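Long-range contacts in protein PTHB1 (Homo sapiens, PDB 4YD8), which belongs to the BBSome, a coat complex thought to sort specific membrane proteins to the primary cilium, and contributes here its N-terminal seven-bladed beta-propeller: residues W13-L18 with F56-P60; L107-S113 with C125-Y131; Q159-L165 with G176-F182; F283-L287 with Y319-T323. All blocks are in the same frame, centred on the assembly; numbering follows the deposited sequence.

Contact 1: W13-L18 with F56-P60; sequences WWSTIL and FSPHP
Pro58 sets its CB over one face of the Trp14 indole, 3.5 Å from the centroid of the five-membered ring and 12° off its normal, a CH-pi contact. The six-membered end of the same indole points its edge at the face of Phe56 in an offset edge-to-face pair, planes at 62°. Trp14 gets there with CG anti to the backbone N (chi1 -175°), which carries the ring toward the loop, against Pro58 and Phe56. Leu18 CD2 comes obliquely to the other end of the Phe56 ring, 3.5 Å from Phe56 CZ. Trp13 instead offers a ring edge to the loop backbone, with its CZ3 3.7 Å from Pro58 O.

Further out, Asp71 accepts hydrogen bonds from both Trp14 NE1 and His59 N, tying indole and loop to one carboxylate, while Tyr362 stacks on Trp13. Trp13 and Trp14 both face Cys360 in a classic beta bulge. Strand 8-17 thus pairs with strand 357-362, the Velcro closure of the propeller, and leans on the loop leaving strand 52-56 of the next blade.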
loop_
_atom_site.group_PDB
_atom_site.type_symbol
_atom_site.label_atom_id
_atom_site.label_comp_id
_atom_site.label_asym_id
_atom_site.label_seq_id
_atom_site.Cartn_x
_atom_site.Cartn_y
_atom_site.Cartn_z
ATOM N N TRP A 13 10.283 -16.010 9.929
ATOM C CA TRP A 13 10.686 -15.930 11.320
ATOM C C TRP A 13 9.532 -15.541 12.232
ATOM O O TRP A 13 9.721 -15.412 13.440
ATOM C CB TRP A 13 11.864 -14.957 11.488
ATOM C CG TRP A 13 11.633 -13.558 10.984
ATOM C CD1 TRP A 13 11.884 -13.082 9.722
ATOM C CD2 TRP A 13 11.136 -12.451 11.738
ATOM N NE1 TRP A 13 11.548 -11.748 9.647
ATOM C CE2 TRP A 13 11.104 -11.333 10.875
ATOM C CE3 TRP A 13 10.713 -12.293 13.069
ATOM C CZ2 TRP A 13 10.662 -10.078 11.295
ATOM C CZ3 TRP A 13 10.272 -11.049 13.484
ATOM C CH2 TRP A 13 10.242 -9.955 12.598
ATOM N N TRP A 14 8.338 -15.373 11.661
ATOM C CA TRP A 14 7.157 -14.997 12.445
ATOM C C TRP A 14 5.896 -15.115 11.602
ATOM O O TRP A 14 5.866 -14.678 10.451
ATOM C CB TRP A 14 7.271 -13.568 12.974
ATOM C CG TRP A 14 6.153 -13.119 13.890
ATOM C CD1 TRP A 14 6.116 -13.231 15.248
ATOM C CD2 TRP A 14 4.942 -12.440 13.514
ATOM N NE1 TRP A 14 4.956 -12.690 15.742
ATOM C CE2 TRP A 14 4.217 -12.198 14.701
ATOM C CE3 TRP A 14 4.393 -12.038 12.296
ATOM C CZ2 TRP A 14 2.979 -11.552 14.704
ATOM C CZ3 TRP A 14 3.166 -11.389 12.302
ATOM C CH2 TRP A 14 2.472 -11.157 13.497
ATOM N N SER A 15 4.848 -15.692 12.175
ATOM C CA SER A 15 3.557 -15.668 11.515
ATOM C C SER A 15 2.433 -15.647 12.534
ATOM O O SER A 15 2.608 -16.030 13.691
ATOM C CB SER A 15 3.400 -16.862 10.566
ATOM O OG SER A 15 3.176 -18.067 11.274
ATOM N N THR A 16 1.278 -15.167 12.108
ATOM C CA THR A 16 0.092 -15.262 12.941
ATOM C C THR A 16 -1.120 -15.424 12.036
ATOM O O THR A 16 -1.030 -15.271 10.813
ATOM C CB THR A 16 -0.077 -14.025 13.868
ATOM O OG1 THR A 16 -0.988 -14.335 14.935
ATOM C CG2 THR A 16 -0.600 -12.816 13.101
ATOM N N ILE A 17 -2.250 -15.747 12.644
ATOM C CA ILE A 17 -3.509 -15.777 11.923
ATOM C C ILE A 17 -4.422 -14.738 12.554
ATOM O O ILE A 17 -4.622 -14.737 13.768
ATOM C CB ILE A 17 -4.149 -17.175 11.954
ATOM C CG1 ILE A 17 -3.239 -18.176 11.244
ATOM C CG2 ILE A 17 -5.519 -17.155 11.294
ATOM C CD1 ILE A 17 -3.768 -19.620 11.274
ATOM N N LEU A 18 -4.945 -13.838 11.725
ATOM C CA LEU A 18 -5.727 -12.698 12.197
ATOM C C LEU A 18 -7.204 -13.026 12.383
ATOM O O LEU A 18 -7.941 -13.166 11.408
ATOM C CB LEU A 18 -5.593 -11.538 11.215
ATOM C CG LEU A 18 -4.171 -11.036 10.999
ATOM C CD1 LEU A 18 -4.170 -9.869 10.028
ATOM C CD2 LEU A 18 -3.584 -10.624 12.324
ATOM N N PHE A 56 1.096 -4.663 14.989
ATOM C CA PHE A 56 2.088 -5.621 15.501
ATOM C C PHE A 56 3.503 -5.070 15.450
ATOM O O PHE A 56 3.869 -4.326 14.540
ATOM C CB PHE A 56 2.098 -6.938 14.701
ATOM C CG PHE A 56 0.806 -7.706 14.736
ATOM C CD1 PHE A 56 -0.194 -7.444 13.811
ATOM C CD2 PHE A 56 0.603 -8.712 15.683
ATOM C CE1 PHE A 56 -1.380 -8.162 13.830
ATOM C CE2 PHE A 56 -0.581 -9.436 15.707
ATOM C CZ PHE A 56 -1.581 -9.151 14.776
ATOM N N SER A 57 4.308 -5.504 16.408
ATOM C CA SER A 57 5.755 -5.334 16.345
ATOM C C SER A 57 6.358 -6.713 16.587
ATOM O O SER A 57 6.642 -7.077 17.710
ATOM C CB SER A 57 6.234 -4.308 17.381
ATOM O OG SER A 57 7.608 -4.019 17.207
ATOM N N PRO A 58 6.506 -7.503 15.522
ATOM C CA PRO A 58 6.848 -8.926 15.669
ATOM C C PRO A 58 8.275 -9.166 16.151
ATOM O O PRO A 58 9.191 -8.412 15.824
ATOM C CB PRO A 58 6.661 -9.488 14.254
ATOM C CG PRO A 58 6.718 -8.307 13.353
ATOM C CD PRO A 58 6.210 -7.136 14.129
ATOM N N HIS A 59 8.442 -10.229 16.924
ATOM C CA HIS A 59 9.753 -10.655 17.403
ATOM C C HIS A 59 9.877 -12.146 17.164
ATOM O O HIS A 59 8.890 -12.873 17.257
ATOM C CB HIS A 59 9.930 -10.341 18.894
ATOM C CG HIS A 59 9.929 -8.880 19.210
ATOM N ND1 HIS A 59 8.769 -8.146 19.332
ATOM C CD2 HIS A 59 10.945 -8.013 19.427
ATOM C CE1 HIS A 59 9.070 -6.890 19.607
ATOM N NE2 HIS A 59 10.386 -6.784 19.667
ATOM N N PRO A 60 11.089 -12.616 16.858
ATOM C CA PRO A 60 11.266 -14.059 16.691
ATOM C C PRO A 60 11.123 -14.797 18.022
ATOM O O PRO A 60 11.261 -14.192 19.090
ATOM C CB PRO A 60 12.691 -14.173 16.139
ATOM C CG PRO A 60 13.384 -12.994 16.708
ATOM C CD PRO A 60 12.354 -11.884 16.695
#

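Contact 2: L107-S113 with C125-Y131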
loop_
_atom_site.group_PDB
_atom_site.type_symbol
_atom_site.label_atom_id
_atom_site.label_comp_id
_atom_site.label_asym_id
_atom_site.label_seq_id
_atom_site.Cartn_x
_atom_site.Cartn_y
_atom_site.Cartn_z
ATOM N N LEU A 107 -13.825 8.446 6.774
ATOM C CA LEU A 107 -12.374 8.396 6.840
ATOM C C LEU A 107 -11.986 8.842 8.247
ATOM O O LEU A 107 -12.403 9.918 8.688
ATOM C CB LEU A 107 -11.759 9.296 5.776
ATOM C CG LEU A 107 -10.273 9.655 5.957
ATOM C CD1 LEU A 107 -9.388 8.486 5.579
ATOM C CD2 LEU A 107 -9.913 10.901 5.141
ATOM N N CYS A 108 -11.217 8.019 8.961
ATOM C CA CYS A 108 -10.848 8.341 10.344
ATOM C C CYS A 108 -9.336 8.422 10.470
ATOM O O CYS A 108 -8.626 7.560 9.951
ATOM C CB CYS A 108 -11.415 7.301 11.313
ATOM S SG CYS A 108 -13.246 7.135 11.237
ATOM N N VAL A 109 -8.850 9.470 11.128
ATOM C CA VAL A 109 -7.406 9.655 11.286
ATOM C C VAL A 109 -7.052 9.572 12.774
ATOM O O VAL A 109 -7.690 10.206 13.608
ATOM C CB VAL A 109 -6.945 11.000 10.655
ATOM C CG1 VAL A 109 -5.511 11.332 11.046
ATOM C CG2 VAL A 109 -7.038 10.923 9.127
ATOM N N TYR A 110 -6.058 8.742 13.096
ATOM C CA TYR A 110 -5.714 8.414 14.479
ATOM C C TYR A 110 -4.280 8.744 14.813
ATOM O O TYR A 110 -3.392 8.615 13.970
ATOM C CB TYR A 110 -5.903 6.924 14.761
ATOM C CG TYR A 110 -7.327 6.454 14.672
ATOM C CD1 TYR A 110 -8.153 6.481 15.783
ATOM C CD2 TYR A 110 -7.837 5.975 13.477
ATOM C CE1 TYR A 110 -9.465 6.053 15.713
ATOM C CE2 TYR A 110 -9.149 5.543 13.395
ATOM C CZ TYR A 110 -9.952 5.593 14.518
ATOM O OH TYR A 110 -11.247 5.172 14.451
ATOM N N SER A 111 -4.062 9.106 16.069
ATOM C CA SER A 111 -2.717 9.216 16.629
ATOM C C SER A 111 -2.369 7.965 17.442
ATOM O O SER A 111 -3.045 7.658 18.422
ATOM C CB SER A 111 -2.629 10.469 17.514
ATOM O OG SER A 111 -1.384 10.538 18.192
ATOM N N VAL A 112 -1.298 7.265 17.067
ATOM C CA VAL A 112 -0.870 6.077 17.796
ATOM C C VAL A 112 0.338 6.426 18.640
ATOM O O VAL A 112 1.332 6.916 18.112
ATOM C CB VAL A 112 -0.511 4.919 16.838
ATOM C CG1 VAL A 112 -0.024 3.713 17.616
ATOM C CG2 VAL A 112 -1.715 4.550 15.967
ATOM N N SER A 113 0.240 6.206 19.946
ATOM C CA SER A 113 1.324 6.554 20.855
ATOM C C SER A 113 2.438 5.517 20.839
ATOM O O SER A 113 2.264 4.389 20.374
ATOM C CB SER A 113 0.800 6.695 22.282
ATOM O OG SER A 113 0.573 5.412 22.848
ATOM N N CYS A 125 -0.231 0.439 23.665
ATOM C CA CYS A 125 -0.194 1.824 23.241
ATOM C C CYS A 125 -1.624 2.323 23.183
ATOM O O CYS A 125 -2.562 1.548 23.363
ATOM C CB CYS A 125 0.477 1.967 21.877
ATOM S SG CYS A 125 -0.363 1.046 20.532
ATOM N N GLN A 126 -1.802 3.612 22.936
ATOM C CA GLN A 126 -3.155 4.121 22.725
ATOM C C GLN A 126 -3.301 4.543 21.274
ATOM O O GLN A 126 -2.314 4.809 20.588
ATOM C CB GLN A 126 -3.467 5.286 23.665
ATOM C CG GLN A 126 -2.621 6.506 23.407
ATOM C CD GLN A 126 -2.908 7.636 24.372
ATOM O OE1 GLN A 126 -3.356 7.406 25.498
ATOM N NE2 GLN A 126 -2.648 8.871 23.936
HETATM N N MSE A 127 -4.542 4.562 20.801
HETATM C CA MSE A 127 -4.867 5.054 19.479
HETATM C C MSE A 127 -6.022 6.020 19.630
HETATM O O MSE A 127 -7.118 5.602 19.972
HETATM C CB MSE A 127 -5.245 3.906 18.551
HETATM C CG MSE A 127 -5.454 4.335 17.123
HETATM SE SE MSE A 127 -5.622 2.799 15.939
HETATM C CE MSE A 127 -7.564 2.802 15.759
ATOM N N LYS A 128 -5.775 7.307 19.413
ATOM C CA LYS A 128 -6.794 8.323 19.656
ATOM C C LYS A 128 -7.249 8.930 18.344
ATOM O O LYS A 128 -6.424 9.261 17.491
ATOM C CB LYS A 128 -6.265 9.440 20.560
ATOM C CG LYS A 128 -5.545 8.989 21.818
ATOM C CD LYS A 128 -6.412 8.111 22.692
ATOM C CE LYS A 128 -7.475 8.896 23.414
ATOM N NZ LYS A 128 -7.911 8.144 24.628
ATOM N N LEU A 129 -8.556 9.110 18.197
ATOM C CA LEU A 129 -9.105 9.748 17.004
ATOM C C LEU A 129 -8.752 11.232 16.967
ATOM O O LEU A 129 -9.005 11.965 17.934
ATOM C CB LEU A 129 -10.625 9.572 16.963
ATOM C CG LEU A 129 -11.340 10.126 15.730
ATOM C CD1 LEU A 129 -11.052 9.268 14.517
ATOM C CD2 LEU A 129 -12.846 10.210 15.992
HETATM N N MSE A 130 -8.162 11.681 15.867
HETATM C CA MSE A 130 -7.854 13.108 15.708
HETATM C C MSE A 130 -9.010 13.810 15.020
HETATM O O MSE A 130 -9.444 14.875 15.451
HETATM C CB MSE A 130 -6.561 13.316 14.915
HETATM C CG MSE A 130 -5.323 12.703 15.556
HETATM SE SE MSE A 130 -4.969 13.503 17.286
HETATM C CE MSE A 130 -4.302 15.276 16.776
ATOM N N TYR A 131 -9.509 13.215 13.939
ATOM C CA TYR A 131 -10.683 13.760 13.272
ATOM C C TYR A 131 -11.259 12.694 12.381
ATOM O O TYR A 131 -10.602 11.700 12.084
ATOM C CB TYR A 131 -10.358 15.018 12.448
ATOM C CG TYR A 131 -9.339 14.789 11.342
ATOM C CD1 TYR A 131 -9.737 14.384 10.063
ATOM C CD2 TYR A 131 -7.978 14.991 11.576
ATOM C CE1 TYR A 131 -8.796 14.172 9.052
ATOM C CE2 TYR A 131 -7.039 14.791 10.577
ATOM C CZ TYR A 131 -7.449 14.379 9.324
ATOM O OH TYR A 131 -6.518 14.191 8.337
#
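Tyr110 lies between Leu129 and Met127, a selenomethionine, on one face of this antiparallel strand pair. Tyr110 CB meets Met127 CG (3.5 Å) and Tyr110 CD1 meets Leu129 N (3.6 Å). Met127 CE stands over one ring face, 3.6 Å from the centroid and 5° off the normal; the bend at chi3 (101°) folds it there, with SE above the same face, a Met-aromatic contact. Leu129 CD1 covers the opposite face and lies 4.1 Å from Tyr110 OH at the tip. Cutting Tyr110 back to an alanine would probably open a gap between Met127 and Leu129 and free the selenomethionine methyl to swing.

On the other sheet face Val109 CB sits over the Tyr131 ring, whose OH bonds to Phe90 O. Val109 O takes Met130 N and Val109 N bonds to Tyr131 O in a classic beta bulge. Past the last backbone rung, Ser113 N to Gln126 O, Ser113 OG takes Gln126 N almost straight (178°). Backbone bonds set the register; the Tyr110 face is apolar, the other mixed.

Contact 3: Q159-L165 with G176-F182; sequences QSMDGML and GRFLPGF
A beta hairpin, strands 164-169 and 172-178, forms the outer half of a propeller blade, and here its open end meets the turn that leads into it. Leu165 N gives Arg177 O a 2.7 Å bond, and Arg177 N returns one to Leu165 O. The ladder ends where Leu179 N meets Gly163 O at 2.9 Å, nearly in line with the carbonyl.

Past the strand the chain loops back and lays the Phe182 ring on that turn, a type I turn from Ser160 to Gly163. Gly163 CA stands over the ring face, 3.4 Å from the centroid, close enough that a CB on Gly163 would run into the ring. Gln159 OE1 and Met161 O come to the ring edge, OE1 3.4 Å from Phe182 CE1, while Gln159 NE2 bonds to Gly186 O. Putting an alanine in place of Phe182 would probably uncover Gly163 CA and loosen the loop's grip on the turn.

Ser160 OG braces the turn from within: it donates to Asp162 OD1 (2.6 Å) and accepts Met164 N. Asp162 OD2 reaches a second partner, Arg137, in a salt bridge. On the sheet face shared with Phe178, Met164, a selenomethionine, bends at chi3 (-91°) to place CE over the ring, 3.7 Å from the centroid, a CH-pi contact. With 139-145 and 155-160, the hairpin makes the four-stranded antiparallel sheet of a propeller blade.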
loop_
_atom_site.group_PDB
_atom_site.type_symbol
_atom_site.label_atom_id
_atom_site.label_comp_id
_atom_site.label_asym_id
_atom_site.label_seq_id
_atom_site.Cartn_x
_atom_site.Cartn_y
_atom_site.Cartn_z
ATOM N N GLN A 159 -11.296 7.851 -3.800
ATOM C CA GLN A 159 -12.143 7.564 -4.948
ATOM C C GLN A 159 -13.427 6.883 -4.490
ATOM O O GLN A 159 -13.369 5.855 -3.804
ATOM C CB GLN A 159 -11.406 6.673 -5.962
ATOM C CG GLN A 159 -12.286 6.341 -7.196
ATOM C CD GLN A 159 -11.581 5.439 -8.193
ATOM O OE1 GLN A 159 -11.881 5.463 -9.385
ATOM N NE2 GLN A 159 -10.642 4.626 -7.706
ATOM N N SER A 160 -14.587 7.434 -4.875
ATOM C CA SER A 160 -15.853 6.817 -4.519
ATOM C C SER A 160 -16.151 5.650 -5.452
ATOM O O SER A 160 -15.544 5.529 -6.514
ATOM C CB SER A 160 -16.998 7.838 -4.588
ATOM O OG SER A 160 -17.271 8.185 -5.936
HETATM N N MSE A 161 -17.097 4.800 -5.066
HETATM C CA MSE A 161 -17.492 3.683 -5.921
HETATM C C MSE A 161 -18.012 4.178 -7.269
HETATM O O MSE A 161 -17.836 3.496 -8.271
HETATM C CB MSE A 161 -18.558 2.808 -5.243
HETATM C CG MSE A 161 -18.036 2.031 -4.027
HETATM SE SE MSE A 161 -16.680 0.690 -4.508
HETATM C CE MSE A 161 -17.549 -0.128 -6.049
ATOM N N ASP A 162 -18.620 5.366 -7.304
ATOM C CA ASP A 162 -19.176 5.860 -8.564
ATOM C C ASP A 162 -18.255 6.882 -9.243
ATOM O O ASP A 162 -18.658 7.570 -10.172
ATOM C CB ASP A 162 -20.604 6.430 -8.365
ATOM C CG ASP A 162 -20.652 7.719 -7.535
ATOM O OD1 ASP A 162 -19.678 8.084 -6.849
ATOM O OD2 ASP A 162 -21.713 8.380 -7.566
ATOM N N GLY A 163 -17.004 6.949 -8.801
ATOM C CA GLY A 163 -15.978 7.630 -9.571
ATOM C C GLY A 163 -15.730 9.102 -9.317
ATOM O O GLY A 163 -15.247 9.811 -10.196
HETATM N N MSE A 164 -16.064 9.567 -8.122
HETATM C CA MSE A 164 -15.682 10.910 -7.721
HETATM C C MSE A 164 -14.369 10.838 -6.967
HETATM O O MSE A 164 -14.210 9.982 -6.107
HETATM C CB MSE A 164 -16.750 11.564 -6.843
HETATM C CG MSE A 164 -16.333 12.911 -6.308
HETATM SE SE MSE A 164 -17.769 13.808 -5.360
HETATM C CE MSE A 164 -18.497 14.789 -6.867
ATOM N N LEU A 165 -13.436 11.721 -7.315
ATOM C CA LEU A 165 -12.238 11.914 -6.500
ATOM C C LEU A 165 -12.544 12.990 -5.474
ATOM O O LEU A 165 -12.894 14.120 -5.832
ATOM C CB LEU A 165 -11.034 12.304 -7.351
ATOM C CG LEU A 165 -10.575 11.306 -8.419
ATOM C CD1 LEU A 165 -9.260 11.788 -9.010
ATOM C CD2 LEU A 165 -10.420 9.901 -7.841
ATOM N N GLY A 176 -14.570 17.896 -4.626
ATOM C CA GLY A 176 -14.798 16.611 -5.272
ATOM C C GLY A 176 -15.033 16.762 -6.772
ATOM O O GLY A 176 -15.692 17.705 -7.210
ATOM N N ARG A 177 -14.489 15.834 -7.558
ATOM C CA ARG A 177 -14.603 15.865 -9.019
ATOM C C ARG A 177 -14.919 14.485 -9.564
ATOM O O ARG A 177 -14.274 13.516 -9.184
ATOM C CB ARG A 177 -13.303 16.355 -9.655
ATOM C CG ARG A 177 -12.779 17.678 -9.121
ATOM C CD ARG A 177 -13.604 18.856 -9.615
ATOM N NE ARG A 177 -13.069 20.113 -9.095
ATOM C CZ ARG A 177 -13.675 20.878 -8.192
ATOM N NH1 ARG A 177 -14.863 20.536 -7.702
ATOM N NH2 ARG A 177 -13.095 22.001 -7.792
ATOM N N PHE A 178 -15.901 14.389 -10.461
ATOM C CA PHE A 178 -16.173 13.125 -11.141
ATOM C C PHE A 178 -15.198 12.859 -12.276
ATOM O O PHE A 178 -14.975 13.723 -13.120
ATOM C CB PHE A 178 -17.591 13.098 -11.717
ATOM C CG PHE A 178 -18.669 12.957 -10.686
ATOM C CD1 PHE A 178 -18.788 11.792 -9.945
ATOM C CD2 PHE A 178 -19.585 13.976 -10.480
ATOM C CE1 PHE A 178 -19.784 11.652 -9.003
ATOM C CE2 PHE A 178 -20.587 13.844 -9.542
ATOM C CZ PHE A 178 -20.692 12.683 -8.802
ATOM N N LEU A 179 -14.640 11.653 -12.298
ATOM C CA LEU A 179 -13.833 11.170 -13.424
ATOM C C LEU A 179 -14.649 10.924 -14.687
ATOM O O LEU A 179 -15.688 10.277 -14.630
ATOM C CB LEU A 179 -13.145 9.857 -13.065
ATOM C CG LEU A 179 -12.091 9.924 -11.957
ATOM C CD1 LEU A 179 -11.579 8.536 -11.665
ATOM C CD2 LEU A 179 -10.965 10.825 -12.395
ATOM N N PRO A 180 -14.141 11.385 -15.840
ATOM C CA PRO A 180 -14.770 11.020 -17.110
ATOM C C PRO A 180 -14.304 9.631 -17.559
ATOM O O PRO A 180 -13.284 9.124 -17.052
ATOM C CB PRO A 180 -14.288 12.116 -18.060
ATOM C CG PRO A 180 -12.917 12.452 -17.540
ATOM C CD PRO A 180 -12.978 12.272 -16.033
ATOM N N GLY A 181 -15.059 9.019 -18.469
ATOM C CA GLY A 181 -14.717 7.720 -19.025
ATOM C C GLY A 181 -14.706 6.637 -17.965
ATOM O O GLY A 181 -13.891 5.697 -18.007
ATOM N N PHE A 182 -15.614 6.780 -17.000
ATOM C CA PHE A 182 -15.613 5.945 -15.801
ATOM C C PHE A 182 -16.660 4.852 -15.875
ATOM O O PHE A 182 -17.792 5.109 -16.258
ATOM C CB PHE A 182 -15.862 6.805 -14.552
ATOM C CG PHE A 182 -15.849 6.024 -13.257
ATOM C CD1 PHE A 182 -14.654 5.814 -12.566
ATOM C CD2 PHE A 182 -17.025 5.513 -12.722
ATOM C CE1 PHE A 182 -14.639 5.097 -11.375
ATOM C CE2 PHE A 182 -17.012 4.794 -11.538
ATOM C CZ PHE A 182 -15.817 4.587 -10.863
HETATM O O HOH W 1 -17.473 9.443 -12.781
#

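Contact 4: F283-L287 with Y319-T323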
loop_
_atom_site.group_PDB
_atom_site.type_symbol
_atom_site.label_atom_id
_atom_site.label_comp_id
_atom_site.label_asym_id
_atom_site.label_seq_id
_atom_site.Cartn_x
_atom_site.Cartn_y
_atom_site.Cartn_z
ATOM N N PHE A 283 9.429 -0.011 -19.737
ATOM C CA PHE A 283 9.540 -1.428 -20.098
ATOM C C PHE A 283 8.268 -2.169 -19.704
ATOM O O PHE A 283 7.449 -1.670 -18.918
ATOM C CB PHE A 283 10.796 -2.098 -19.479
ATOM C CG PHE A 283 10.773 -2.223 -17.970
ATOM C CD1 PHE A 283 9.938 -3.133 -17.337
ATOM C CD2 PHE A 283 11.646 -1.471 -17.192
ATOM C CE1 PHE A 283 9.934 -3.256 -15.951
ATOM C CE2 PHE A 283 11.642 -1.589 -15.808
ATOM C CZ PHE A 283 10.787 -2.483 -15.195
HETATM N N MSE A 284 8.085 -3.356 -20.264
HETATM C CA MSE A 284 6.963 -4.192 -19.876
HETATM C C MSE A 284 7.358 -5.651 -20.007
HETATM O O MSE A 284 8.293 -5.993 -20.737
HETATM C CB MSE A 284 5.723 -3.879 -20.731
HETATM C CG MSE A 284 5.827 -4.395 -22.135
HETATM SE SE MSE A 284 4.217 -3.990 -23.198
HETATM C CE MSE A 284 3.032 -5.241 -22.333
ATOM N N LYS A 285 6.662 -6.501 -19.271
ATOM C CA LYS A 285 6.980 -7.903 -19.176
ATOM C C LYS A 285 5.699 -8.729 -19.115
ATOM O O LYS A 285 4.860 -8.488 -18.247
ATOM C CB LYS A 285 7.823 -8.140 -17.918
ATOM C CG LYS A 285 7.806 -9.559 -17.386
ATOM C CD LYS A 285 8.607 -10.478 -18.265
ATOM C CE LYS A 285 9.055 -11.709 -17.480
ATOM N NZ LYS A 285 9.880 -12.587 -18.341
ATOM N N LYS A 286 5.556 -9.698 -20.021
ATOM C CA LYS A 286 4.453 -10.643 -19.945
ATOM C C LYS A 286 4.669 -11.584 -18.770
ATOM O O LYS A 286 5.735 -12.157 -18.612
ATOM C CB LYS A 286 4.320 -11.439 -21.243
ATOM C CG LYS A 286 3.327 -12.590 -21.163
ATOM C CD LYS A 286 3.083 -13.222 -22.526
ATOM C CE LYS A 286 1.990 -14.285 -22.454
ATOM N NZ LYS A 286 0.745 -13.739 -21.838
ATOM N N LEU A 287 3.649 -11.736 -17.939
ATOM C CA LEU A 287 3.762 -12.616 -16.787
ATOM C C LEU A 287 3.339 -14.037 -17.165
ATOM O O LEU A 287 2.369 -14.224 -17.878
ATOM C CB LEU A 287 2.919 -12.070 -15.641
ATOM C CG LEU A 287 3.440 -10.727 -15.112
ATOM C CD1 LEU A 287 2.457 -10.145 -14.132
ATOM C CD2 LEU A 287 4.801 -10.885 -14.464
ATOM N N TYR A 319 11.743 -9.690 -9.474
ATOM C CA TYR A 319 12.310 -9.286 -10.757
ATOM C C TYR A 319 13.225 -8.084 -10.591
ATOM O O TYR A 319 12.902 -7.154 -9.864
ATOM C CB TYR A 319 11.179 -8.932 -11.746
ATOM C CG TYR A 319 10.313 -10.113 -12.046
ATOM C CD1 TYR A 319 9.206 -10.409 -11.256
ATOM C CD2 TYR A 319 10.612 -10.957 -13.107
ATOM C CE1 TYR A 319 8.413 -11.512 -11.529
ATOM C CE2 TYR A 319 9.828 -12.058 -13.383
ATOM C CZ TYR A 319 8.729 -12.327 -12.595
ATOM O OH TYR A 319 7.952 -13.425 -12.869
ATOM N N GLN A 320 14.374 -8.120 -11.254
ATOM C CA GLN A 320 15.142 -6.912 -11.493
ATOM C C GLN A 320 14.824 -6.480 -12.913
ATOM O O GLN A 320 15.183 -7.177 -13.864
ATOM C CB GLN A 320 16.647 -7.147 -11.319
ATOM C CG GLN A 320 17.463 -5.861 -11.474
ATOM C CD GLN A 320 18.946 -6.065 -11.175
ATOM O OE1 GLN A 320 19.439 -7.188 -11.172
ATOM N NE2 GLN A 320 19.652 -4.977 -10.914
ATOM N N ASP A 321 14.145 -5.343 -13.041
ATOM C CA ASP A 321 13.540 -4.907 -14.304
ATOM C C ASP A 321 12.592 -6.021 -14.759
ATOM O O ASP A 321 11.607 -6.270 -14.071
ATOM C CB ASP A 321 14.620 -4.553 -15.343
ATOM C CG ASP A 321 15.456 -3.350 -14.917
ATOM O OD1 ASP A 321 14.951 -2.539 -14.101
ATOM O OD2 ASP A 321 16.611 -3.214 -15.391
ATOM N N VAL A 322 12.877 -6.719 -15.859
ATOM C CA VAL A 322 11.998 -7.819 -16.266
ATOM C C VAL A 322 12.630 -9.196 -16.035
ATOM O O VAL A 322 12.089 -10.219 -16.459
ATOM C CB VAL A 322 11.573 -7.704 -17.775
ATOM C CG1 VAL A 322 11.082 -6.289 -18.089
ATOM C CG2 VAL A 322 12.725 -8.082 -18.709
ATOM N N THR A 323 13.765 -9.233 -15.349
ATOM C CA THR A 323 14.512 -10.479 -15.228
ATOM C C THR A 323 14.240 -11.144 -13.875
ATOM O O THR A 323 14.460 -10.543 -12.838
ATOM C CB THR A 323 16.016 -10.234 -15.393
ATOM O OG1 THR A 323 16.268 -9.694 -16.701
ATOM C CG2 THR A 323 16.811 -11.548 -15.228
#
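Lys285 and Val322 are the closest backbone pair, CA to CA 5.8 Å, where strand 283-286 runs past a type II' beta turn from Gln320 to Thr323 that Gln320 and Thr323 close with backbone bonds in both directions. Val322, at the third position of that turn, carries most of the packing. Its CG1 comes to 3.4 Å from Phe283 CD1, approaching the ring obliquely, and to 3.8 Å from Lys285 CB. The Phe283 ring also reaches over the turn's second position: Asp321 CB stands over one face, and Phe283 CZ is 3.8 Å from Asp321 CA.

The contact joins two neighbouring blades of the propeller, the outermost strand of one sheet against the hairpin turn linking strands 315-320 and 323-329 of the next. In that seam the aliphatic part of Lys285 bends at chi2 (73°) and crosses Val322 at a slant, bringing Lys285 CE to 3.5 Å from Val322 O and 4.2 Å from Tyr319 CE2. Farther in, Leu287 CD2 looks at Tyr319 OH from 4.4 Å, and both side chains also touch Ile309. Asp321 OD1, 3.8 Å from Phe283 CE2, accepts a hydrogen bond from Ile305 N, just ahead of strand 306-311.

How the contacts relate
All four contacts lie near the periphery of one propeller, each partly buried, and none touches another; contacts 1 and 2 come nearest, about 8 Å between nearest atoms. Contacts 2 and 3 work within single blades, where paired strands supply backbone hydrogen bonds and selenomethionine methyls cover aromatic faces. Contacts 1 and 4 bridge neighbouring blades and rely on side-chain packing instead: an edge-to-face aromatic pair with prolines in contact 1, a valine between phenylalanine and lysine in contact 4. Both of these reach the same continuous sheet, which runs through two adjoining blades. Contacts 2 and 4 sit on opposite sides of the chain's centre, their centres about 40 Å apart, as do contacts 1 and 3, about 38 Å apart.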